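Local coordinates for protein ribose-phosphate pyrophosphokinase (Sulfolobus solfataricus, PDB 4TWB) that catalyses the transfer of the pyrophosphoryl group of ATP to the 1-hydroxyl of ribose 5-phosphate, making phosphoribosyl diphosphate (PRPP), at residues Gln54-Pro59 and Tyr88-Arg93; Val213-Ile218 and Thr241-His246; Ile218-Gly223 and His246-Gly251; Thr224-Thr229 and Glu255-Val260. One frame throughout, in Å; residues are numbered along the deposited sequence.

Contact 1 comes first along the chain and lies in the N-terminal domain, where two loops leave neighbouring strands 49-53 and 81-86. Contacts 2, 3 and 4 lie in the phosphoribosyltransferase domain, and their segments alternate along the chain. Contact 2 pairs strands 211-216 and 239-244. Contact 3 continues both strands past a corner into the loop holding a sulfate, its centre about 10 Å from that of contact 2. Contact 4 packs the following helices, 223-233 and 253-259, against each other. Centres of contacts 1 and 3 are about 13 Å apart, yet Arg93 and Ser220 meet. This is consistent with the ATP site and the ribose 5-phosphate site facing each other where the two domains meet.

Contact 1: Gln54-Pro59 and Tyr88-Arg93; sequences QTTDYP and YLAYSR. With AMP (adenosine monophosphate), chain G.
Thr55 and Thr56 run beside Tyr88 and Leu89 with no regular strand on either side, the CA atoms of Thr55 and Tyr88 lying 5.4 Å apart. Both loops follow parallel strands of the N-terminal domain, which has a phosphoribosyltransferase-like α/β fold. Two threonine hydroxyls do most of the joining. Thr55 OG1 accepts from Tyr88 N at 3.1 Å and is also hydrogen-bonded to Thr270 O. Thr56 OG1 sits between its own backbone N and carbonyl carbon (chi1 64°). There it donates to Tyr88 O at 2.6 Å and accepts from Ala90 N at 2.8 Å. Tyr88 O takes a second bond from Thr56 N at 3.1 Å, in the carbonyl plane. The Tyr88 ring turns its edge to the Asp57 backbone, with CD2 3.8 Å from Asp57 CA, and meets His246 of the other domain. Glu36 of the second subunit bonds to Tyr91 N. Arg93 belongs to the ATP-binding site and lines the AMP pocket. Its NH2 bonds to Ser220 OG, and its NH1 makes a weak hydrogen bond of 3.0 Å to AMP O2P. A leucine in its place would probably leave the phosphate without this charged partner and Ser220 OG without its bond to the arginine. Arg93 bends at its second and third torsions and lays its guanidinium against the adenine, AMP N1 lying over its centre, 3.8 Å above the plane.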
loop_
_atom_site.group_PDB
_atom_site.type_symbol
_atom_site.label_atom_id
_atom_site.label_comp_id
_atom_site.label_asym_id
_atom_site.label_seq_id
_atom_site.Cartn_x
_atom_site.Cartn_y
_atom_site.Cartn_z
ATOM N N GLN A 54 -3.129 10.865 -10.226
ATOM C CA GLN A 54 -2.407 10.112 -9.199
ATOM C C GLN A 54 -1.433 9.174 -9.875
ATOM O O GLN A 54 -1.850 8.211 -10.505
ATOM C CB GLN A 54 -3.356 9.247 -8.358
ATOM C CG GLN A 54 -3.587 9.737 -6.951
ATOM C CD GLN A 54 -2.335 9.730 -6.101
ATOM O OE1 GLN A 54 -1.716 10.766 -5.892
ATOM N NE2 GLN A 54 -1.961 8.569 -5.607
ATOM N N THR A 55 -0.141 9.429 -9.746
ATOM C CA THR A 55 0.820 8.468 -10.252
ATOM C C THR A 55 1.104 7.495 -9.134
ATOM O O THR A 55 0.844 7.799 -7.979
ATOM C CB THR A 55 2.118 9.128 -10.728
ATOM O OG1 THR A 55 2.832 8.211 -11.562
ATOM C CG2 THR A 55 2.987 9.507 -9.560
ATOM N N THR A 56 1.622 6.320 -9.468
ATOM C CA THR A 56 1.862 5.310 -8.452
ATOM C C THR A 56 3.311 4.844 -8.414
ATOM O O THR A 56 3.582 3.670 -8.166
ATOM C CB THR A 56 0.895 4.107 -8.585
ATOM O OG1 THR A 56 1.124 3.429 -9.824
ATOM C CG2 THR A 56 -0.553 4.581 -8.524
ATOM N N ASP A 57 4.239 5.774 -8.644
ATOM C CA ASP A 57 5.662 5.512 -8.414
ATOM C C ASP A 57 5.963 5.273 -6.923
ATOM O O ASP A 57 5.057 5.319 -6.091
ATOM C CB ASP A 57 6.537 6.645 -8.972
ATOM C CG ASP A 57 6.251 7.989 -8.335
ATOM O OD1 ASP A 57 7.151 8.858 -8.345
ATOM O OD2 ASP A 57 5.134 8.190 -7.826
ATOM N N TYR A 58 7.228 5.031 -6.583
ATOM C CA TYR A 58 7.588 4.744 -5.192
ATOM C C TYR A 58 7.173 5.860 -4.227
ATOM O O TYR A 58 7.479 7.028 -4.460
ATOM C CB TYR A 58 9.088 4.467 -5.047
ATOM C CG TYR A 58 9.482 4.057 -3.639
ATOM C CD1 TYR A 58 9.511 2.715 -3.261
ATOM C CD2 TYR A 58 9.800 5.014 -2.683
ATOM C CE1 TYR A 58 9.861 2.344 -1.981
ATOM C CE2 TYR A 58 10.143 4.655 -1.391
ATOM C CZ TYR A 58 10.172 3.317 -1.039
ATOM O OH TYR A 58 10.515 2.956 0.254
ATOM N N PRO A 59 6.488 5.499 -3.127
ATOM C CA PRO A 59 6.114 4.144 -2.709
ATOM C C PRO A 59 4.834 3.662 -3.386
ATOM O O PRO A 59 3.769 4.269 -3.205
ATOM C CB PRO A 59 5.853 4.302 -1.202
ATOM C CG PRO A 59 6.143 5.746 -0.867
ATOM C CD PRO A 59 6.056 6.498 -2.138
ATOM N N TYR A 88 2.375 6.655 -14.154
ATOM C CA TYR A 88 3.020 5.357 -14.015
ATOM C C TYR A 88 2.123 4.416 -13.211
ATOM O O TYR A 88 1.859 4.659 -12.036
ATOM C CB TYR A 88 4.392 5.481 -13.346
ATOM C CG TYR A 88 5.019 4.136 -13.045
ATOM C CD1 TYR A 88 5.442 3.300 -14.073
ATOM C CD2 TYR A 88 5.173 3.691 -11.734
ATOM C CE1 TYR A 88 6.009 2.058 -13.804
ATOM C CE2 TYR A 88 5.734 2.451 -11.455
ATOM C CZ TYR A 88 6.152 1.640 -12.494
ATOM O OH TYR A 88 6.709 0.409 -12.223
ATOM N N LEU A 89 1.647 3.354 -13.847
ATOM C CA LEU A 89 0.827 2.366 -13.174
ATOM C C LEU A 89 1.710 1.263 -12.585
ATOM O O LEU A 89 2.421 0.580 -13.312
ATOM C CB LEU A 89 -0.185 1.773 -14.154
ATOM C CG LEU A 89 -1.117 0.711 -13.565
ATOM C CD1 LEU A 89 -1.794 1.228 -12.310
ATOM C CD2 LEU A 89 -2.147 0.277 -14.588
ATOM N N ALA A 90 1.667 1.087 -11.267
ATOM C CA ALA A 90 2.518 0.096 -10.599
ATOM C C ALA A 90 2.019 -1.329 -10.818
ATOM O O ALA A 90 0.882 -1.544 -11.196
ATOM C CB ALA A 90 2.645 0.403 -9.102
ATOM N N TYR A 91 2.886 -2.300 -10.593
ATOM C CA TYR A 91 2.557 -3.708 -10.798
ATOM C C TYR A 91 2.255 -4.025 -12.260
ATOM O O TYR A 91 1.483 -4.931 -12.569
ATOM C CB TYR A 91 1.440 -4.156 -9.834
ATOM C CG TYR A 91 1.931 -4.176 -8.398
ATOM C CD1 TYR A 91 2.540 -5.310 -7.865
ATOM C CD2 TYR A 91 1.840 -3.038 -7.592
ATOM C CE1 TYR A 91 3.028 -5.327 -6.556
ATOM C CE2 TYR A 91 2.322 -3.040 -6.283
ATOM C CZ TYR A 91 2.915 -4.191 -5.774
ATOM O OH TYR A 91 3.400 -4.198 -4.492
ATOM N N SER A 92 2.891 -3.279 -13.157
ATOM C CA SER A 92 2.684 -3.472 -14.587
ATOM C C SER A 92 3.564 -4.586 -15.106
ATOM O O SER A 92 3.184 -5.311 -16.026
ATOM C CB SER A 92 2.971 -2.187 -15.345
ATOM O OG SER A 92 1.976 -1.241 -15.044
ATOM N N ARG A 93 4.746 -4.727 -14.517
ATOM C CA ARG A 93 5.664 -5.765 -14.959
ATOM C C ARG A 93 5.078 -7.156 -14.702
ATOM O O ARG A 93 5.495 -8.138 -15.318
ATOM C CB ARG A 93 7.016 -5.588 -14.277
ATOM C CG ARG A 93 7.823 -4.384 -14.774
ATOM C CD ARG A 93 8.365 -3.555 -13.602
ATOM N NE ARG A 93 9.803 -3.262 -13.678
ATOM C CZ ARG A 93 10.724 -4.052 -14.241
ATOM N NH1 ARG A 93 10.390 -5.220 -14.790
ATOM N NH2 ARG A 93 11.996 -3.674 -14.246
HETATM P P AMP G . 9.912 -7.967 -17.884
HETATM O O1P AMP G . 10.290 -7.974 -19.348
HETATM O O2P AMP G . 10.825 -7.148 -16.994
HETATM O O3P AMP G . 8.433 -7.768 -17.638
HETATM O "O5'" AMP G . 10.165 -9.488 -17.417
HETATM C "C5'" AMP G . 9.134 -10.209 -16.746
HETATM C "C4'" AMP G . 9.667 -10.761 -15.430
HETATM O "O4'" AMP G . 9.933 -9.683 -14.521
HETATM C "C3'" AMP G . 8.657 -11.694 -14.772
HETATM O "O3'" AMP G . 9.224 -13.004 -14.635
HETATM C "C2'" AMP G . 8.335 -11.061 -13.423
HETATM O "O2'" AMP G . 8.294 -12.020 -12.352
HETATM C "C1'" AMP G . 9.419 -10.001 -13.223
HETATM N N9 AMP G . 8.893 -8.801 -12.507
HETATM C C8 AMP G . 7.590 -8.510 -12.265
HETATM N N7 AMP G . 7.454 -7.347 -11.575
HETATM C C5 AMP G . 8.700 -6.880 -11.347
HETATM C C6 AMP G . 9.291 -5.702 -10.667
HETATM N N6 AMP G . 8.490 -4.777 -10.086
HETATM N N1 AMP G . 10.647 -5.577 -10.655
HETATM C C2 AMP G . 11.452 -6.491 -11.242
HETATM N N3 AMP G . 10.993 -7.592 -11.877
HETATM C C4 AMP G . 9.650 -7.840 -11.954
#

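Contact 2: Val213-Ile218 and Thr241-His246; sequences VIIDDI and TAAAIH
Ile214 O accepts from Ala243 N at 2.8 Å, and Ile214 N gives an equally short bond to Thr241 O. Asp216 N continues the pattern to Ala243 O at 3.0 Å. The strands run parallel, 20° apart. Val213 CG1 and Ile215 CG1 both lie near the methyl of Ala243, the second at 4.2 Å. On the other face, Ile214 and Ala242 meet helix 223-233. Both strands turn a corner, at Asp217 and Ile245, and pair again beyond it. Here His246 N reaches Asp217 O at 3.0 Å, almost straight at 173°. Ile218 CG1 lies beside its backbone N (chi1 -58°), which brings it to the edge of the His246 ring, 4.0 Å from CD2. The ring is fixed by Thr270 OG1 on ND1 and by backbone oxygens of Val124 and Glu125 on NE2. Asp217 OD2 bonds to His127, a predicted magnesium ligand. Such central parallel strands, ending at an acidic pair where Asp216 is predicted to bind ribose 5-phosphate, are characteristic of the type I phosphoribosyltransferase fold.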
loop_
_atom_site.group_PDB
_atom_site.type_symbol
_atom_site.label_atom_id
_atom_site.label_comp_id
_atom_site.label_asym_id
_atom_site.label_seq_id
_atom_site.Cartn_x
_atom_site.Cartn_y
_atom_site.Cartn_z
ATOM N N VAL A 213 20.971 6.077 -29.297
ATOM C CA VAL A 213 20.019 6.321 -28.221
ATOM C C VAL A 213 19.262 5.035 -27.951
ATOM O O VAL A 213 18.536 4.539 -28.812
ATOM C CB VAL A 213 18.997 7.396 -28.592
ATOM C CG1 VAL A 213 18.087 7.689 -27.419
ATOM C CG2 VAL A 213 19.703 8.648 -29.034
ATOM N N ILE A 214 19.447 4.481 -26.760
ATOM C CA ILE A 214 18.758 3.251 -26.381
ATOM C C ILE A 214 17.464 3.550 -25.630
ATOM O O ILE A 214 17.486 4.140 -24.546
ATOM C CB ILE A 214 19.643 2.352 -25.519
ATOM C CG1 ILE A 214 21.036 2.250 -26.132
ATOM C CG2 ILE A 214 19.018 0.978 -25.394
ATOM C CD1 ILE A 214 21.946 1.276 -25.437
ATOM N N ILE A 215 16.345 3.127 -26.215
ATOM C CA ILE A 215 15.019 3.461 -25.703
ATOM C C ILE A 215 14.242 2.248 -25.171
ATOM O O ILE A 215 14.063 1.250 -25.873
ATOM C CB ILE A 215 14.169 4.156 -26.783
ATOM C CG1 ILE A 215 14.904 5.371 -27.331
ATOM C CG2 ILE A 215 12.830 4.585 -26.222
ATOM C CD1 ILE A 215 14.118 6.124 -28.383
ATOM N N ASP A 216 13.773 2.347 -23.931
ATOM C CA ASP A 216 12.933 1.307 -23.332
ATOM C C ASP A 216 11.772 1.969 -22.595
ATOM O O ASP A 216 11.791 3.181 -22.349
ATOM C CB ASP A 216 13.747 0.422 -22.373
ATOM C CG ASP A 216 13.304 -1.037 -22.395
ATOM O OD1 ASP A 216 13.998 -1.886 -21.792
ATOM O OD2 ASP A 216 12.258 -1.338 -23.013
ATOM N N ASP A 217 10.759 1.182 -22.249
ATOM C CA ASP A 217 9.630 1.726 -21.502
ATOM C C ASP A 217 10.043 2.065 -20.075
ATOM O O ASP A 217 9.748 3.148 -19.574
ATOM C CB ASP A 217 8.413 0.791 -21.532
ATOM C CG ASP A 217 8.632 -0.503 -20.760
ATOM O OD1 ASP A 217 9.752 -1.061 -20.855
ATOM O OD2 ASP A 217 7.671 -0.962 -20.079
ATOM N N ILE A 218 10.753 1.143 -19.435
ATOM C CA ILE A 218 11.160 1.318 -18.047
ATOM C C ILE A 218 12.661 1.087 -17.854
ATOM O O ILE A 218 13.256 0.223 -18.495
ATOM C CB ILE A 218 10.409 0.326 -17.140
ATOM C CG1 ILE A 218 8.900 0.519 -17.263
ATOM C CG2 ILE A 218 10.862 0.463 -15.688
ATOM C CD1 ILE A 218 8.125 -0.580 -16.630
ATOM N N THR A 241 23.334 7.271 -25.470
ATOM C CA THR A 241 22.392 7.944 -24.596
ATOM C C THR A 241 21.278 6.954 -24.284
ATOM O O THR A 241 20.941 6.113 -25.114
ATOM C CB THR A 241 21.803 9.196 -25.257
ATOM O OG1 THR A 241 22.836 10.163 -25.459
ATOM C CG2 THR A 241 20.738 9.806 -24.380
ATOM N N ALA A 242 20.722 7.032 -23.081
ATOM C CA ALA A 242 19.630 6.146 -22.698
ATOM C C ALA A 242 18.362 6.938 -22.412
ATOM O O ALA A 242 18.410 8.004 -21.804
ATOM C CB ALA A 242 20.017 5.293 -21.507
ATOM N N ALA A 243 17.230 6.411 -22.867
ATOM C CA ALA A 243 15.949 7.077 -22.698
ATOM C C ALA A 243 14.853 6.085 -22.329
ATOM O O ALA A 243 14.764 5.001 -22.890
ATOM C CB ALA A 243 15.574 7.829 -23.970
ATOM N N ALA A 244 14.019 6.457 -21.375
ATOM C CA ALA A 244 12.842 5.662 -21.062
ATOM C C ALA A 244 11.706 6.573 -20.624
ATOM O O ALA A 244 11.934 7.693 -20.164
ATOM C CB ALA A 244 13.159 4.657 -19.984
ATOM N N ILE A 245 10.481 6.101 -20.770
ATOM C CA ILE A 245 9.343 6.861 -20.268
ATOM C C ILE A 245 9.353 6.890 -18.718
ATOM O O ILE A 245 9.266 7.958 -18.098
ATOM C CB ILE A 245 8.002 6.310 -20.817
ATOM C CG1 ILE A 245 7.891 6.562 -22.320
ATOM C CG2 ILE A 245 6.827 6.941 -20.100
ATOM C CD1 ILE A 245 8.676 5.578 -23.197
ATOM N N HIS A 246 9.498 5.715 -18.108
ATOM C CA HIS A 246 9.526 5.586 -16.659
ATOM C C HIS A 246 10.932 5.319 -16.145
ATOM O O HIS A 246 11.452 4.213 -16.288
ATOM C CB HIS A 246 8.586 4.464 -16.210
ATOM C CG HIS A 246 7.224 4.548 -16.819
ATOM N ND1 HIS A 246 6.350 5.578 -16.543
ATOM C CD2 HIS A 246 6.591 3.739 -17.703
ATOM C CE1 HIS A 246 5.233 5.394 -17.226
ATOM N NE2 HIS A 246 5.357 4.287 -17.942
#

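Contact 3: Ile218-Gly223 and His246-Gly251; sequences IISTGG and HLLLVG. With SO4 (sulfate ion), chain H.
Ile219 CG1 lies beside the backbone N (chi1 -68°), which puts CG2 opposite that N and beside the Leu249 side chain, 3.8 Å from CD2. Leu247 lies alongside Ile219 too, with CD2 3.7 Å from CB. On the other face, Ile218 CG2 meets Leu248 CD1 obliquely. The backbones keep a parallel course. Ile219 N bonds to His246 O at 3.1 Å, and Val250 N reaches Ser220 O at 2.9 Å from above the carbonyl plane. Residues 220-223 belong to the ribose 5-phosphate site, the PRPP loop of phosphoribosyltransferases. A sulfate, probably from the crystallisation liquor, sits here, consistent with a phosphate-binding loop. Sulfate O3 takes bonds from Ser220 N (2.8 Å) and Gly222 N (3.1 Å), while O4 accepts from Thr221 N. Gly222 is at the N-cap position of helix 223-233, whose dipole would probably favour an anion here. The hydroxyl of Thr221 accepts from Gly223 N at 3.2 Å, forming an ST turn. Replacing Thr221 with a valine would probably leave Gly223 N without its hydroxyl acceptor and the loop less firmly set around the anion. Ser220 OG, bonded to Arg93, lies 3.9 Å from Leu248 CD1.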
loop_
_atom_site.group_PDB
_atom_site.type_symbol
_atom_site.label_atom_id
_atom_site.label_comp_id
_atom_site.label_asym_id
_atom_site.label_seq_id
_atom_site.Cartn_x
_atom_site.Cartn_y
_atom_site.Cartn_z
ATOM N N ILE A 218 10.753 1.143 -19.435
ATOM C CA ILE A 218 11.160 1.318 -18.047
ATOM C C ILE A 218 12.661 1.087 -17.854
ATOM O O ILE A 218 13.256 0.223 -18.495
ATOM C CB ILE A 218 10.409 0.326 -17.140
ATOM C CG1 ILE A 218 8.900 0.519 -17.263
ATOM C CG2 ILE A 218 10.862 0.463 -15.688
ATOM C CD1 ILE A 218 8.125 -0.580 -16.630
ATOM N N ILE A 219 13.276 1.857 -16.968
ATOM C CA ILE A 219 14.638 1.559 -16.542
ATOM C C ILE A 219 14.699 1.487 -15.011
ATOM O O ILE A 219 14.533 2.497 -14.318
ATOM C CB ILE A 219 15.650 2.581 -17.094
ATOM C CG1 ILE A 219 15.772 2.436 -18.611
ATOM C CG2 ILE A 219 17.013 2.372 -16.475
ATOM C CD1 ILE A 219 16.653 3.489 -19.242
ATOM N N SER A 220 14.909 0.280 -14.491
ATOM C CA SER A 220 14.949 0.045 -13.046
ATOM C C SER A 220 16.375 -0.085 -12.544
ATOM O O SER A 220 16.953 0.870 -12.033
ATOM C CB SER A 220 14.184 -1.224 -12.675
ATOM O OG SER A 220 12.790 -1.000 -12.665
ATOM N N THR A 221 16.924 -1.286 -12.674
ATOM C CA THR A 221 18.292 -1.551 -12.274
ATOM C C THR A 221 19.223 -0.973 -13.332
ATOM O O THR A 221 20.285 -0.428 -13.020
ATOM C CB THR A 221 18.555 -3.065 -12.127
ATOM O OG1 THR A 221 18.455 -3.703 -13.404
ATOM C CG2 THR A 221 17.557 -3.700 -11.188
ATOM N N GLY A 222 18.798 -1.082 -14.588
ATOM C CA GLY A 222 19.565 -0.585 -15.711
ATOM C C GLY A 222 20.350 -1.698 -16.379
ATOM O O GLY A 222 21.231 -1.449 -17.192
ATOM N N GLY A 223 20.020 -2.935 -16.029
ATOM C CA GLY A 223 20.729 -4.094 -16.536
ATOM C C GLY A 223 20.633 -4.276 -18.039
ATOM O O GLY A 223 21.640 -4.545 -18.698
ATOM N N HIS A 246 9.498 5.715 -18.108
ATOM C CA HIS A 246 9.526 5.586 -16.659
ATOM C C HIS A 246 10.932 5.319 -16.145
ATOM O O HIS A 246 11.452 4.213 -16.288
ATOM C CB HIS A 246 8.586 4.464 -16.210
ATOM C CG HIS A 246 7.224 4.548 -16.819
ATOM N ND1 HIS A 246 6.350 5.578 -16.543
ATOM C CD2 HIS A 246 6.591 3.739 -17.703
ATOM C CE1 HIS A 246 5.233 5.394 -17.226
ATOM N NE2 HIS A 246 5.357 4.287 -17.942
ATOM N N LEU A 247 11.548 6.331 -15.541
ATOM C CA LEU A 247 12.894 6.174 -14.990
ATOM C C LEU A 247 12.887 5.851 -13.499
ATOM O O LEU A 247 13.101 6.740 -12.673
ATOM C CB LEU A 247 13.714 7.437 -15.225
ATOM C CG LEU A 247 14.541 7.554 -16.500
ATOM C CD1 LEU A 247 15.451 8.764 -16.420
ATOM C CD2 LEU A 247 15.356 6.292 -16.704
ATOM N N LEU A 248 12.645 4.588 -13.154
ATOM C CA LEU A 248 12.646 4.151 -11.752
ATOM C C LEU A 248 14.047 3.730 -11.331
ATOM O O LEU A 248 14.282 2.555 -11.049
ATOM C CB LEU A 248 11.724 2.941 -11.554
ATOM C CG LEU A 248 10.378 2.868 -12.273
ATOM C CD1 LEU A 248 9.841 1.454 -12.216
ATOM C CD2 LEU A 248 9.399 3.849 -11.658
ATOM N N LEU A 249 14.982 4.668 -11.287
ATOM C CA LEU A 249 16.374 4.295 -11.092
ATOM C C LEU A 249 16.610 3.731 -9.700
ATOM O O LEU A 249 16.419 4.417 -8.698
ATOM C CB LEU A 249 17.287 5.479 -11.379
ATOM C CG LEU A 249 17.238 5.932 -12.836
ATOM C CD1 LEU A 249 17.966 7.260 -13.004
ATOM C CD2 LEU A 249 17.818 4.863 -13.747
ATOM N N VAL A 250 17.043 2.478 -9.659
ATOM C CA VAL A 250 17.095 1.716 -8.425
ATOM C C VAL A 250 18.503 1.461 -7.906
ATOM O O VAL A 250 19.255 0.674 -8.483
ATOM C CB VAL A 250 16.342 0.378 -8.588
ATOM C CG1 VAL A 250 16.883 -0.667 -7.637
ATOM C CG2 VAL A 250 14.859 0.593 -8.366
ATOM N N GLY A 251 18.842 2.120 -6.800
ATOM C CA GLY A 251 20.113 1.903 -6.132
ATOM C C GLY A 251 21.306 2.314 -6.976
ATOM O O GLY A 251 21.604 3.506 -7.112
HETATM S S SO4 H . 15.751 -3.363 -15.702
HETATM O O1 SO4 H . 16.924 -4.143 -16.075
HETATM O O2 SO4 H . 14.640 -3.694 -16.591
HETATM O O3 SO4 H . 16.066 -1.939 -15.822
HETATM O O4 SO4 H . 15.386 -3.686 -14.314
#

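Contact 4: Thr224-Thr229 and Glu255-Val260; sequences TIVQAT and ERLREV. With SO4 (sulfate ion), chain H.
Apolar contacts join the two helices. Val226 makes two of them, one methyl on each partner. Its CG2 lies 3.5 Å from Leu257 CD2, and its CG1 lies 3.7 Å from Val260 CG2, the two valine side chains crossing at about a right angle. Leu257 CD2 also reaches Ile225 CG2 at 3.7 Å, so one leucine methyl touches both residues. One turn further on, Thr229 turns its methyl, CG2, to Val260, 3.6 Å from CG1. Thr229 OG1 lies beside the backbone N (chi1 -64°), which puts CG2 anti to it. The helices run parallel, their axes 10.0 Å apart at the closest. Each follows one of two neighbouring parallel strands, 211-216 and 239-244, in the β-α-β crossovers of a phosphoribosyltransferase α/β domain. Beneath them Ile225 rests on Ile214 and Ala242, and Leu257 on Leu265. No hydrogen bond joins the two segments; the polar bonds lie within each helix or run to outside partners. Thr229 OG1 donates to Ile225 O at 2.8 Å, while Thr229 N meets that oxygen from the opposite face of its carbonyl plane. Arg256 NH1 makes a weak bond to Thr221 O. The charged pair lies on helix 253-259, where Arg258 NH1 forms a salt bridge to Glu255 OE1 at 3.0 Å. At the ribose 5-phosphate site, Thr224 OG1 gives sulfate O1 a weak hydrogen bond of 3.1 Å.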
loop_
_atom_site.group_PDB
_atom_site.type_symbol
_atom_site.label_atom_id
_atom_site.label_comp_id
_atom_site.label_asym_id
_atom_site.label_seq_id
_atom_site.Cartn_x
_atom_site.Cartn_y
_atom_site.Cartn_z
ATOM N N THR A 224 19.431 -4.131 -18.589
ATOM C CA THR A 224 19.224 -4.356 -20.013
ATOM C C THR A 224 19.929 -3.261 -20.797
ATOM O O THR A 224 20.498 -3.505 -21.860
ATOM C CB THR A 224 17.723 -4.370 -20.386
ATOM O OG1 THR A 224 16.919 -4.391 -19.198
ATOM C CG2 THR A 224 17.395 -5.585 -21.246
ATOM N N ILE A 225 19.893 -2.051 -20.254
ATOM C CA ILE A 225 20.507 -0.887 -20.884
ATOM C C ILE A 225 22.028 -0.980 -20.870
ATOM O O ILE A 225 22.695 -0.501 -21.784
ATOM C CB ILE A 225 20.056 0.415 -20.185
ATOM C CG1 ILE A 225 18.530 0.569 -20.276
ATOM C CG2 ILE A 225 20.770 1.634 -20.761
ATOM C CD1 ILE A 225 18.000 0.651 -21.699
ATOM N N VAL A 226 22.579 -1.608 -19.836
ATOM C CA VAL A 226 24.026 -1.763 -19.734
ATOM C C VAL A 226 24.557 -2.785 -20.732
ATOM O O VAL A 226 25.536 -2.534 -21.410
ATOM C CB VAL A 226 24.477 -2.151 -18.317
ATOM C CG1 VAL A 226 25.870 -2.741 -18.353
ATOM C CG2 VAL A 226 24.440 -0.941 -17.403
ATOM N N GLN A 227 23.913 -3.940 -20.816
ATOM C CA GLN A 227 24.297 -4.933 -21.818
ATOM C C GLN A 227 24.175 -4.372 -23.223
ATOM O O GLN A 227 24.962 -4.715 -24.098
ATOM C CB GLN A 227 23.456 -6.201 -21.698
ATOM C CG GLN A 227 23.788 -7.037 -20.478
ATOM C CD GLN A 227 23.239 -8.445 -20.577
ATOM O OE1 GLN A 227 22.821 -8.884 -21.652
ATOM N NE2 GLN A 227 23.238 -9.164 -19.457
ATOM N N ALA A 228 23.188 -3.510 -23.441
ATOM C CA ALA A 228 22.994 -2.900 -24.754
ATOM C C ALA A 228 24.028 -1.815 -25.047
ATOM O O ALA A 228 24.397 -1.614 -26.189
ATOM C CB ALA A 228 21.597 -2.341 -24.876
ATOM N N THR A 229 24.495 -1.114 -24.015
ATOM C CA THR A 229 25.536 -0.107 -24.194
ATOM C C THR A 229 26.868 -0.733 -24.636
ATOM O O THR A 229 27.650 -0.093 -25.322
ATOM C CB THR A 229 25.722 0.744 -22.923
ATOM O OG1 THR A 229 24.527 1.483 -22.675
ATOM C CG2 THR A 229 26.856 1.719 -23.085
ATOM N N GLU A 255 24.669 5.354 -11.386
ATOM C CA GLU A 255 26.116 5.190 -11.435
ATOM C C GLU A 255 26.529 4.001 -12.307
ATOM O O GLU A 255 27.453 4.103 -13.107
ATOM C CB GLU A 255 26.713 5.054 -10.029
ATOM C CG GLU A 255 28.249 5.092 -10.009
ATOM C CD GLU A 255 28.827 6.327 -10.708
ATOM O OE1 GLU A 255 28.244 7.428 -10.558
ATOM O OE2 GLU A 255 29.863 6.196 -11.406
ATOM N N ARG A 256 25.842 2.879 -12.148
ATOM C CA ARG A 256 26.123 1.689 -12.941
ATOM C C ARG A 256 26.121 2.015 -14.435
ATOM O O ARG A 256 26.802 1.354 -15.222
ATOM C CB ARG A 256 25.104 0.585 -12.626
ATOM C CG ARG A 256 25.421 -0.798 -13.200
ATOM C CD ARG A 256 24.358 -1.836 -12.785
ATOM N NE ARG A 256 24.299 -2.010 -11.326
ATOM C CZ ARG A 256 23.256 -1.694 -10.557
ATOM N NH1 ARG A 256 22.151 -1.196 -11.091
ATOM N NH2 ARG A 256 23.315 -1.887 -9.248
ATOM N N LEU A 257 25.365 3.042 -14.818
ATOM C CA LEU A 257 25.270 3.461 -16.218
ATOM C C LEU A 257 26.398 4.405 -16.633
ATOM O O LEU A 257 26.989 4.235 -17.693
ATOM C CB LEU A 257 23.907 4.095 -16.518
ATOM C CG LEU A 257 22.723 3.125 -16.634
ATOM C CD1 LEU A 257 21.426 3.878 -16.817
ATOM C CD2 LEU A 257 22.913 2.136 -17.763
ATOM N N ARG A 258 26.685 5.404 -15.804
ATOM C CA ARG A 258 27.796 6.316 -16.053
ATOM C C ARG A 258 29.095 5.540 -16.247
ATOM O O ARG A 258 29.931 5.906 -17.080
ATOM C CB ARG A 258 27.939 7.317 -14.898
ATOM C CG ARG A 258 29.175 8.205 -14.968
ATOM C CD ARG A 258 29.131 9.319 -13.926
ATOM N NE ARG A 258 27.988 10.216 -14.112
ATOM C CZ ARG A 258 26.997 10.377 -13.236
ATOM N NH1 ARG A 258 26.997 9.711 -12.086
ATOM N NH2 ARG A 258 26.003 11.217 -13.505
ATOM N N GLU A 259 29.250 4.459 -15.486
ATOM C CA GLU A 259 30.455 3.633 -15.541
ATOM C C GLU A 259 30.656 2.949 -16.898
ATOM O O GLU A 259 31.784 2.797 -17.359
ATOM C CB GLU A 259 30.452 2.589 -14.414
ATOM C CG GLU A 259 30.900 3.121 -13.045
ATOM C CD GLU A 259 30.561 2.176 -11.888
ATOM O OE1 GLU A 259 30.578 2.633 -10.720
ATOM O OE2 GLU A 259 30.278 0.982 -12.145
ATOM N N VAL A 260 29.563 2.533 -17.529
ATOM C CA VAL A 260 29.620 1.906 -18.848
ATOM C C VAL A 260 29.574 2.967 -19.945
ATOM O O VAL A 260 29.555 2.648 -21.133
ATOM C CB VAL A 260 28.486 0.883 -19.039
ATOM C CG1 VAL A 260 28.654 0.132 -20.337
ATOM C CG2 VAL A 260 28.478 -0.097 -17.891
HETATM S S SO4 H . 15.751 -3.363 -15.702
HETATM O O1 SO4 H . 16.924 -4.143 -16.075
HETATM O O2 SO4 H . 14.640 -3.694 -16.591
HETATM O O3 SO4 H . 16.066 -1.939 -15.822
HETATM O O4 SO4 H . 15.386 -3.686 -14.314
#